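PDB 3FPW: extracellular haem-binding protein, which binds haem, probably degrades it, and, through its oligomeric assembly, interacts with its cognate two-component sensor kinase. Local coordinates for residues A[120-123]-A[124-128]; A[128-131]-A[132-135]; A[69-72]-A[73-77]. All coordinates share one frame; numbering follows the deposited sequence. Where two conformers were deposited one is given.

Contact 1 of 3, residues A[120-123]-A[124-128]; sequences AFTA and VSWNA
Ser-125 meets Phe-121 one turn back along the helix. Its OG donates a hydrogen bond of 2.8 Å to Phe-121 O. The backbone Ser-125 N gives the same oxygen, Phe-121 O, a second bond of 3.0 Å. The two donors arrive from opposite faces of the carbonyl plane, both tilted out of it. The hydroxyl is aimed backwards because OG lies anti to its own carbonyl carbon (chi1 -71°). It also sits over one face of the Phe-121 ring, off-centre toward the rim, with OG 3.8 Å from CE1. With an alanine here, Phe-121 O would probably be left with the backbone N-H alone, without its hydroxyl donor, and the ring face would lose its polar neighbour.

This is the last turn of helix 112-126, and the chain leaves it with the 6→1 bond of a Schellman motif: Asn-127 takes a positive phi of 52°, and Ala-128 N reaches back to Ala-123 O at 3.2 Å. Beside this end, Trp-126 is set against Thr-122. Thr-122 O lies in the indole plane at its edge, 3.3 Å from Trp-126 CE3. Thr-122 CG2 meets Trp-126 CZ3 at 3.9 Å, the two side chains passing at a slant. Thr-122 OG1 is turned elsewhere and bonds to Arg-118 O and Leu-150 N. Phe-151 meets the indole with its ring plane at about 55°, and a phosphate ion, probably from the crystallisation liquor, lies about 4 Å from the Trp-126 side chain. Gln-111 of the second subunit packs on both Ser-125 and Trp-126.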
ATOM      1  N   ALA A 120      -3.776  18.089  -9.346  1.00 12.11           N
ATOM      2  CA  ALA A 120      -3.381  19.241  -8.549  1.00 12.60           C
ATOM      3  C   ALA A 120      -1.919  19.130  -8.057  1.00 13.13           C
ATOM      4  O   ALA A 120      -1.151  20.110  -8.110  1.00 14.07           O
ATOM      5  CB  ALA A 120      -4.352  19.412  -7.363  1.00 11.89           C
ATOM      6  N   PHE A 121      -1.559  17.960  -7.549  1.00 12.51           N
ATOM      7  CA  PHE A 121      -0.204  17.718  -7.078  1.00 13.00           C
ATOM      8  C   PHE A 121       0.787  17.931  -8.237  1.00 13.86           C
ATOM      9  O   PHE A 121       1.872  18.480  -8.068  1.00 14.14           O
ATOM     10  CB  PHE A 121      -0.139  16.250  -6.596  1.00 13.22           C
ATOM     11  CG  PHE A 121       1.219  15.818  -6.094  1.00 12.19           C
ATOM     12  CD1 PHE A 121       2.113  15.131  -6.922  1.00 14.95           C
ATOM     13  CD2 PHE A 121       1.597  16.079  -4.780  1.00 13.83           C
ATOM     14  CE1 PHE A 121       3.373  14.730  -6.449  1.00 14.44           C
ATOM     15  CE2 PHE A 121       2.843  15.656  -4.306  1.00 15.88           C
ATOM     16  CZ  PHE A 121       3.723  15.000  -5.143  1.00 15.09           C
ATOM     17  N   THR A 122       0.412  17.484  -9.432  1.00 14.04           N
ATOM     18  CA  THR A 122       1.328  17.529 -10.564  1.00 13.70           C
ATOM     19  C   THR A 122       1.538  18.962 -11.021  1.00 13.71           C
ATOM     20  O   THR A 122       2.678  19.398 -11.291  1.00 14.76           O
ATOM     21  CB  THR A 122       0.806  16.653 -11.694  1.00 13.03           C
ATOM     22  OG1 THR A 122       0.685  15.320 -11.181  1.00 13.98           O
ATOM     23  CG2 THR A 122       1.765  16.657 -12.868  1.00 14.89           C
ATOM     24  N   ALA A 123       0.440  19.710 -11.092  1.00 14.11           N
ATOM     25  CA  ALA A 123       0.516  21.114 -11.476  1.00 14.19           C
ATOM     26  C   ALA A 123       1.382  21.947 -10.519  1.00 14.17           C
ATOM     27  O   ALA A 123       2.178  22.799 -10.967  1.00 15.03           O
ATOM     28  CB  ALA A 123      -0.878  21.713 -11.558  1.00 13.90           C
ATOM     29  N   VAL A 124       1.243  21.727  -9.212  1.00 14.13           N
ATOM     30  CA  VAL A 124       1.990  22.526  -8.249  1.00 14.52           C
ATOM     31  C   VAL A 124       3.450  22.095  -8.182  1.00 14.67           C
ATOM     32  O   VAL A 124       4.320  22.892  -7.868  1.00 16.04           O
ATOM     33  CB  VAL A 124       1.356  22.558  -6.832  1.00 14.05           C
ATOM     34  CG1 VAL A 124       1.623  21.274  -6.098  1.00 14.15           C
ATOM     35  CG2 VAL A 124       1.925  23.757  -6.033  1.00 14.23           C
ATOM     36  N   SER A 125       3.717  20.832  -8.506  1.00 15.79           N
ATOM     37  CA  SER A 125       5.086  20.323  -8.521  1.00 15.93           C
ATOM     38  C   SER A 125       5.944  20.956  -9.608  1.00 16.93           C
ATOM     39  O   SER A 125       7.130  21.219  -9.377  1.00 16.97           O
ATOM     40  CB  SER A 125       5.103  18.810  -8.688  1.00 15.60           C
ATOM     41  OG  SER A 125       4.637  18.171  -7.512  1.00 16.46           O
ATOM     42  N   TRP A 126       5.359  21.177 -10.783  1.00 17.60           N
ATOM     43  CA  TRP A 126       6.100  21.769 -11.908  1.00 17.33           C
ATOM     44  C   TRP A 126       5.691  23.205 -12.211  1.00 17.49           C
ATOM     45  O   TRP A 126       6.239  23.832 -13.125  1.00 17.53           O
ATOM     46  CB  TRP A 126       6.010  20.882 -13.171  1.00 18.58           C
ATOM     47  CG  TRP A 126       6.941  19.704 -13.110  1.00 18.52           C
ATOM     48  CD1 TRP A 126       8.260  19.676 -13.489  1.00 21.52           C
ATOM     49  CD2 TRP A 126       6.635  18.388 -12.639  1.00 18.72           C
ATOM     50  NE1 TRP A 126       8.790  18.429 -13.276  1.00 22.48           N
ATOM     51  CE2 TRP A 126       7.816  17.619 -12.749  1.00 19.95           C
ATOM     52  CE3 TRP A 126       5.485  17.786 -12.123  1.00 17.46           C
ATOM     53  CZ2 TRP A 126       7.869  16.268 -12.386  1.00 18.90           C
ATOM     54  CZ3 TRP A 126       5.543  16.435 -11.752  1.00 16.54           C
ATOM     55  CH2 TRP A 126       6.731  15.703 -11.881  1.00 16.89           C
ATOM     56  N   ASN A 127       4.765  23.753 -11.421  1.00 17.23           N
ATOM     57  CA  ASN A 127       4.285  25.108 -11.647  1.00 17.49           C
ATOM     58  C   ASN A 127       3.832  25.315 -13.091  1.00 17.63           C
ATOM     59  O   ASN A 127       4.203  26.302 -13.754  1.00 17.97           O
ATOM     60  CB  ASN A 127       5.334  26.146 -11.247  1.00 18.04           C
ATOM     61  CG  ASN A 127       4.772  27.535 -11.224  1.00 17.82           C
ATOM     62  OD1 ASN A 127       3.568  27.722 -11.034  1.00 17.82           O
ATOM     63  ND2 ASN A 127       5.644  28.539 -11.390  1.00 20.73           N
ATOM     64  N   ALA A 128       3.002  24.402 -13.563  1.00 16.80           N
ATOM     65  CA  ALA A 128       2.552  24.426 -14.961  1.00 16.71           C
ATOM     66  C   ALA A 128       1.229  23.698 -15.053  1.00 16.49           C
ATOM     67  O   ALA A 128       0.999  22.749 -14.302  1.00 16.47           O
ATOM     68  CB  ALA A 128       3.588  23.733 -15.861  1.00 16.87           C
TER

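Contact 2 of 3, residues A[128-131]-A[132-135]; sequences APTS and ELAK
Leu-133 reaches back to Ala-128 with both methyls. CD2 packs on Ala-128 CB at 3.8 Å, while CD1 lies 3.6 Å from Ala-128 O. The branch is swung that way because CG stands anti to the Leu-133 carbonyl carbon (chi1 -69°). Pro-129 is the N-cap, so this pair brackets the first turn as a hydrophobic staple. Leu-133 CG also lies 3.5 Å from Pro-129 O, which takes a bond of 3.1 Å from Leu-133 N. Glu-132 N adds a weak bond to that oxygen. Further on, Ala-134 N donates to Thr-130 O at 2.9 Å. The Lys-135 chain runs back alongside Ser-131 O, bringing CE within 3.5 Å of it.

Two hydroxyls fix the start of the helix from outside. Thr-130 OG1 is bonded to Leu-152 O and Gly-155 N, and Ser-131 OG to Glu-180 OE1. They tie the first turn of helix 130-135 to the start of strand 155-160 and to helix 176-187. Leu-133 also rests on Thr-122 and Trp-126 of helix 112-126 and on Phe-151 of a loop.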
ATOM      1  N   ALA A 128       3.002  24.402 -13.563  1.00 16.80           N
ATOM      2  CA  ALA A 128       2.552  24.426 -14.961  1.00 16.71           C
ATOM      3  C   ALA A 128       1.229  23.698 -15.053  1.00 16.49           C
ATOM      4  O   ALA A 128       0.999  22.749 -14.302  1.00 16.47           O
ATOM      5  CB  ALA A 128       3.588  23.733 -15.861  1.00 16.87           C
ATOM      6  N   PRO A 129       0.373  24.092 -16.002  1.00 16.64           N
ATOM      7  CA  PRO A 129      -0.889  23.375 -16.233  1.00 16.95           C
ATOM      8  C   PRO A 129      -0.600  21.943 -16.682  1.00 16.63           C
ATOM      9  O   PRO A 129       0.365  21.717 -17.411  1.00 17.26           O
ATOM     10  CB  PRO A 129      -1.542  24.160 -17.375  1.00 17.12           C
ATOM     11  CG  PRO A 129      -0.801  25.456 -17.475  1.00 18.30           C
ATOM     12  CD  PRO A 129       0.580  25.197 -16.959  1.00 16.28           C
ATOM     13  N   THR A 130      -1.402  20.970 -16.257  1.00 16.29           N
ATOM     14  CA  THR A 130      -1.082  19.599 -16.599  1.00 15.67           C
ATOM     15  C   THR A 130      -1.304  19.311 -18.080  1.00 16.23           C
ATOM     16  O   THR A 130      -0.699  18.389 -18.629  1.00 16.04           O
ATOM     17  CB  THR A 130      -1.855  18.557 -15.740  1.00 15.14           C
ATOM     18  OG1 THR A 130      -3.251  18.856 -15.755  1.00 15.36           O
ATOM     19  CG2 THR A 130      -1.332  18.560 -14.284  1.00 15.03           C
ATOM     20  N   SER A 131      -2.137  20.112 -18.730  1.00 17.56           N
ATOM     21  CA  SER A 131      -2.261  20.007 -20.183  1.00 18.22           C
ATOM     22  C   SER A 131      -0.914  20.225 -20.845  1.00 18.89           C
ATOM     23  O   SER A 131      -0.575  19.523 -21.796  1.00 18.67           O
ATOM     24  CB  SER A 131      -3.248  21.035 -20.736  1.00 19.03           C
ATOM     25  OG  SER A 131      -2.844  22.323 -20.356  1.00 19.07           O
ATOM     26  N   GLU A 132      -0.141  21.189 -20.365  0.50 18.84           N
ATOM     27  CA  GLU A 132       1.152  21.425 -20.976  0.50 19.82           C
ATOM     28  C   GLU A 132       2.141  20.348 -20.559  0.50 19.52           C
ATOM     29  O   GLU A 132       2.914  19.849 -21.387  0.50 19.30           O
ATOM     30  CB  GLU A 132       1.675  22.812 -20.633  0.50 20.44           C
ATOM     31  CG  GLU A 132       2.764  23.281 -21.576  0.50 22.92           C
ATOM     32  CD  GLU A 132       2.256  24.265 -22.623  0.50 29.66           C
ATOM     33  OE1 GLU A 132       3.077  25.017 -23.167  0.50 28.45           O
ATOM     34  OE2 GLU A 132       1.042  24.327 -22.885  0.50 27.14           O
ATOM     35  N   LEU A 133       2.103  19.966 -19.283  1.00 19.04           N
ATOM     36  CA  LEU A 133       3.018  18.949 -18.779  1.00 19.09           C
ATOM     37  C   LEU A 133       2.888  17.634 -19.557  1.00 19.78           C
ATOM     38  O   LEU A 133       3.885  16.939 -19.770  1.00 19.48           O
ATOM     39  CB  LEU A 133       2.813  18.735 -17.275  1.00 19.24           C
ATOM     40  CG  LEU A 133       3.261  19.933 -16.423  1.00 18.38           C
ATOM     41  CD1 LEU A 133       2.816  19.732 -14.984  1.00 17.91           C
ATOM     42  CD2 LEU A 133       4.770  20.129 -16.501  1.00 18.63           C
ATOM     43  N   ALA A 134       1.667  17.304 -19.972  1.00 19.97           N
ATOM     44  CA  ALA A 134       1.405  16.068 -20.693  1.00 19.98           C
ATOM     45  C   ALA A 134       2.207  16.047 -21.984  1.00 20.67           C
ATOM     46  O   ALA A 134       2.684  14.997 -22.418  1.00 20.38           O
ATOM     47  CB  ALA A 134      -0.082  15.918 -20.980  1.00 20.31           C
ATOM     48  N   LYS A 135       2.387  17.226 -22.565  1.00 21.62           N
ATOM     49  CA  LYS A 135       3.094  17.351 -23.835  1.00 22.95           C
ATOM     50  C   LYS A 135       4.597  17.143 -23.676  1.00 23.17           C
ATOM     51  O   LYS A 135       5.301  16.775 -24.634  1.00 23.31           O
ATOM     52  CB  LYS A 135       2.757  18.691 -24.479  1.00 23.59           C
ATOM     53  CG  LYS A 135       1.276  18.821 -24.763  1.00 26.24           C
ATOM     54  CD  LYS A 135       0.920  20.194 -25.323  1.00 30.54           C
ATOM     55  CE  LYS A 135      -0.569  20.480 -25.175  1.00 33.68           C
ATOM     56  NZ  LYS A 135      -1.449  19.582 -25.968  1.00 37.05           N
TER

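Contact 3 of 3, residues A[69-72]-A[73-77]; sequences AATK and AARAA
Thr-71 and Arg-75 lie one helical turn apart, and their side chains slant across each other. Thr-71 CG2 meets Arg-75 CD at 3.8 Å. This methyl is anti to the backbone N, because OG1 takes the place beside that N (chi1 -60°) and bonds back to Leu-67 O. The first part of the arginine chain lies close to the carbonyl of the preceding turn, with Arg-75 CG 3.2 Å from Thr-71 O. The chain then bends at chi3 (73°), which carries the guanidinium away from the threonine. There its NH1 comes near NH1 of Arg-75 of the third subunit, a meeting of like charges that would probably be unfavourable without screening.

Lys-72 goes another way. Its chain bends at chi3 (75°) on the way to Glu-58 of the fourth subunit, where NZ forms a salt bridge with OE2. The backbone bonds of this turn are regular i to i+4 bonds, such as Arg-75 N to Thr-71 O at 2.9 Å and Ala-73 N to Ala-69 O at 3.0 Å. Ala-74 CB comes 3.4 Å from Ala-70 O.

The small side chains probably let helix 67-83 lie close on the four-stranded antiparallel sheet. Ala-70, Ala-74 and Ala-77 rest on Val-90 and Val-92 of strand 89-94 and on Val-101 and Leu-103 of strand 99-104. Ala-69 and Ala-76 touch Leu-190 and Val-189 near the end of the chain.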
ATOM      1  N   ALA A  69      -9.216  30.604   1.273  1.00 15.66           N
ATOM      2  CA  ALA A  69      -8.960  30.851  -0.158  1.00 16.26           C
ATOM      3  C   ALA A  69      -9.023  29.551  -0.949  1.00 16.10           C
ATOM      4  O   ALA A  69      -9.617  29.496  -2.035  1.00 16.04           O
ATOM      5  CB  ALA A  69      -7.591  31.482  -0.343  1.00 17.11           C
ATOM      6  N   ALA A  70      -8.423  28.498  -0.417  1.00 15.54           N
ATOM      7  CA  ALA A  70      -8.469  27.207  -1.135  1.00 15.36           C
ATOM      8  C   ALA A  70      -9.899  26.697  -1.302  1.00 15.87           C
ATOM      9  O   ALA A  70     -10.270  26.128  -2.342  1.00 15.10           O
ATOM     10  CB  ALA A  70      -7.633  26.184  -0.397  1.00 15.79           C
ATOM     11  N   THR A  71     -10.703  26.884  -0.264  1.00 15.73           N
ATOM     12  CA  THR A  71     -12.109  26.494  -0.318  1.00 16.15           C
ATOM     13  C   THR A  71     -12.888  27.314  -1.339  1.00 15.84           C
ATOM     14  O   THR A  71     -13.671  26.765  -2.115  1.00 16.19           O
ATOM     15  CB  THR A  71     -12.766  26.654   1.060  1.00 15.92           C
ATOM     16  OG1 THR A  71     -12.070  25.823   2.002  1.00 16.73           O
ATOM     17  CG2 THR A  71     -14.254  26.251   1.004  1.00 17.27           C
ATOM     18  N   LYS A  72     -12.657  28.626  -1.344  1.00 15.52           N
ATOM     19  CA  LYS A  72     -13.337  29.512  -2.305  1.00 15.89           C
ATOM     20  C   LYS A  72     -13.029  29.057  -3.731  1.00 15.35           C
ATOM     21  O   LYS A  72     -13.941  28.997  -4.573  1.00 15.19           O
ATOM     22  CB  LYS A  72     -12.874  30.959  -2.060  1.00 17.02           C
ATOM     23  CG  LYS A  72     -13.344  32.002  -3.067  1.00 20.87           C
ATOM     24  CD  LYS A  72     -13.050  33.429  -2.584  1.00 25.27           C
ATOM     25  CE  LYS A  72     -11.566  33.789  -2.706  1.00 27.92           C
ATOM     26  NZ  LYS A  72     -11.320  35.281  -2.636  1.00 29.76           N
ATOM     27  N   ALA A  73     -11.759  28.746  -4.000  1.00 15.40           N
ATOM     28  CA  ALA A  73     -11.341  28.339  -5.336  1.00 14.95           C
ATOM     29  C   ALA A  73     -11.970  26.984  -5.717  1.00 14.62           C
ATOM     30  O   ALA A  73     -12.476  26.790  -6.831  1.00 14.87           O
ATOM     31  CB  ALA A  73      -9.800  28.264  -5.419  1.00 15.03           C
ATOM     32  N   ALA A  74     -11.928  26.035  -4.796  1.00 14.62           N
ATOM     33  CA  ALA A  74     -12.490  24.723  -5.073  1.00 14.31           C
ATOM     34  C   ALA A  74     -13.967  24.852  -5.389  1.00 14.49           C
ATOM     35  O   ALA A  74     -14.457  24.272  -6.352  1.00 14.04           O
ATOM     36  CB  ALA A  74     -12.275  23.802  -3.885  1.00 14.89           C
ATOM     37  N   ARG A  75     -14.673  25.616  -4.567  1.00 14.73           N
ATOM     38  CA  ARG A  75     -16.103  25.796  -4.747  1.00 15.27           C
ATOM     39  C   ARG A  75     -16.403  26.455  -6.092  1.00 15.09           C
ATOM     40  O   ARG A  75     -17.383  26.105  -6.756  1.00 16.17           O
ATOM     41  CB  ARG A  75     -16.685  26.592  -3.562  1.00 14.86           C
ATOM     42  CG  ARG A  75     -16.730  25.758  -2.305  1.00 15.61           C
ATOM     43  CD  ARG A  75     -17.329  26.534  -1.151  1.00 16.53           C
ATOM     44  NE  ARG A  75     -18.777  26.680  -1.318  1.00 21.65           N
ATOM     45  CZ  ARG A  75     -19.455  27.769  -0.979  1.00 25.49           C
ATOM     46  NH1 ARG A  75     -18.810  28.827  -0.505  1.00 28.54           N
ATOM     47  NH2 ARG A  75     -20.767  27.815  -1.151  1.00 26.33           N
ATOM     48  N   ALA A  76     -15.562  27.394  -6.509  1.00 15.83           N
ATOM     49  CA  ALA A  76     -15.773  28.080  -7.792  1.00 15.57           C
ATOM     50  C   ALA A  76     -15.612  27.122  -8.964  1.00 16.05           C
ATOM     51  O   ALA A  76     -16.306  27.223  -9.963  1.00 16.90           O
ATOM     52  CB  ALA A  76     -14.819  29.250  -7.920  1.00 15.89           C
ATOM     53  N   ALA A  77     -14.691  26.185  -8.845  1.00 15.59           N
ATOM     54  CA  ALA A  77     -14.494  25.204  -9.901  1.00 15.49           C
ATOM     55  C   ALA A  77     -15.716  24.299  -9.975  1.00 16.55           C
ATOM     56  O   ALA A  77     -16.220  24.029 -11.057  1.00 16.55           O
ATOM     57  CB  ALA A  77     -13.217  24.402  -9.656  1.00 15.78           C
TER

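Contact 3 comes first along the chain, on helix 67-83. Contact 1 follows at the end of helix 112-126, and contact 2 begins at Ala-128, where contact 1 stops. Contacts 1 and 2 have centres about 9 Å apart and touch directly: Trp-126 CB lies 3.6 Å from Leu-133 CD2. Together they form the turn from one helix into the next. Contact 3 is separate. Its centre is about 17 Å from that of contact 1; it is about 21 Å from that of contact 2, and those two lie on opposite sides of the chain's centre. Both contact 1 and contact 3 reach neighbouring subunits, consistent with an oligomer built through several helices.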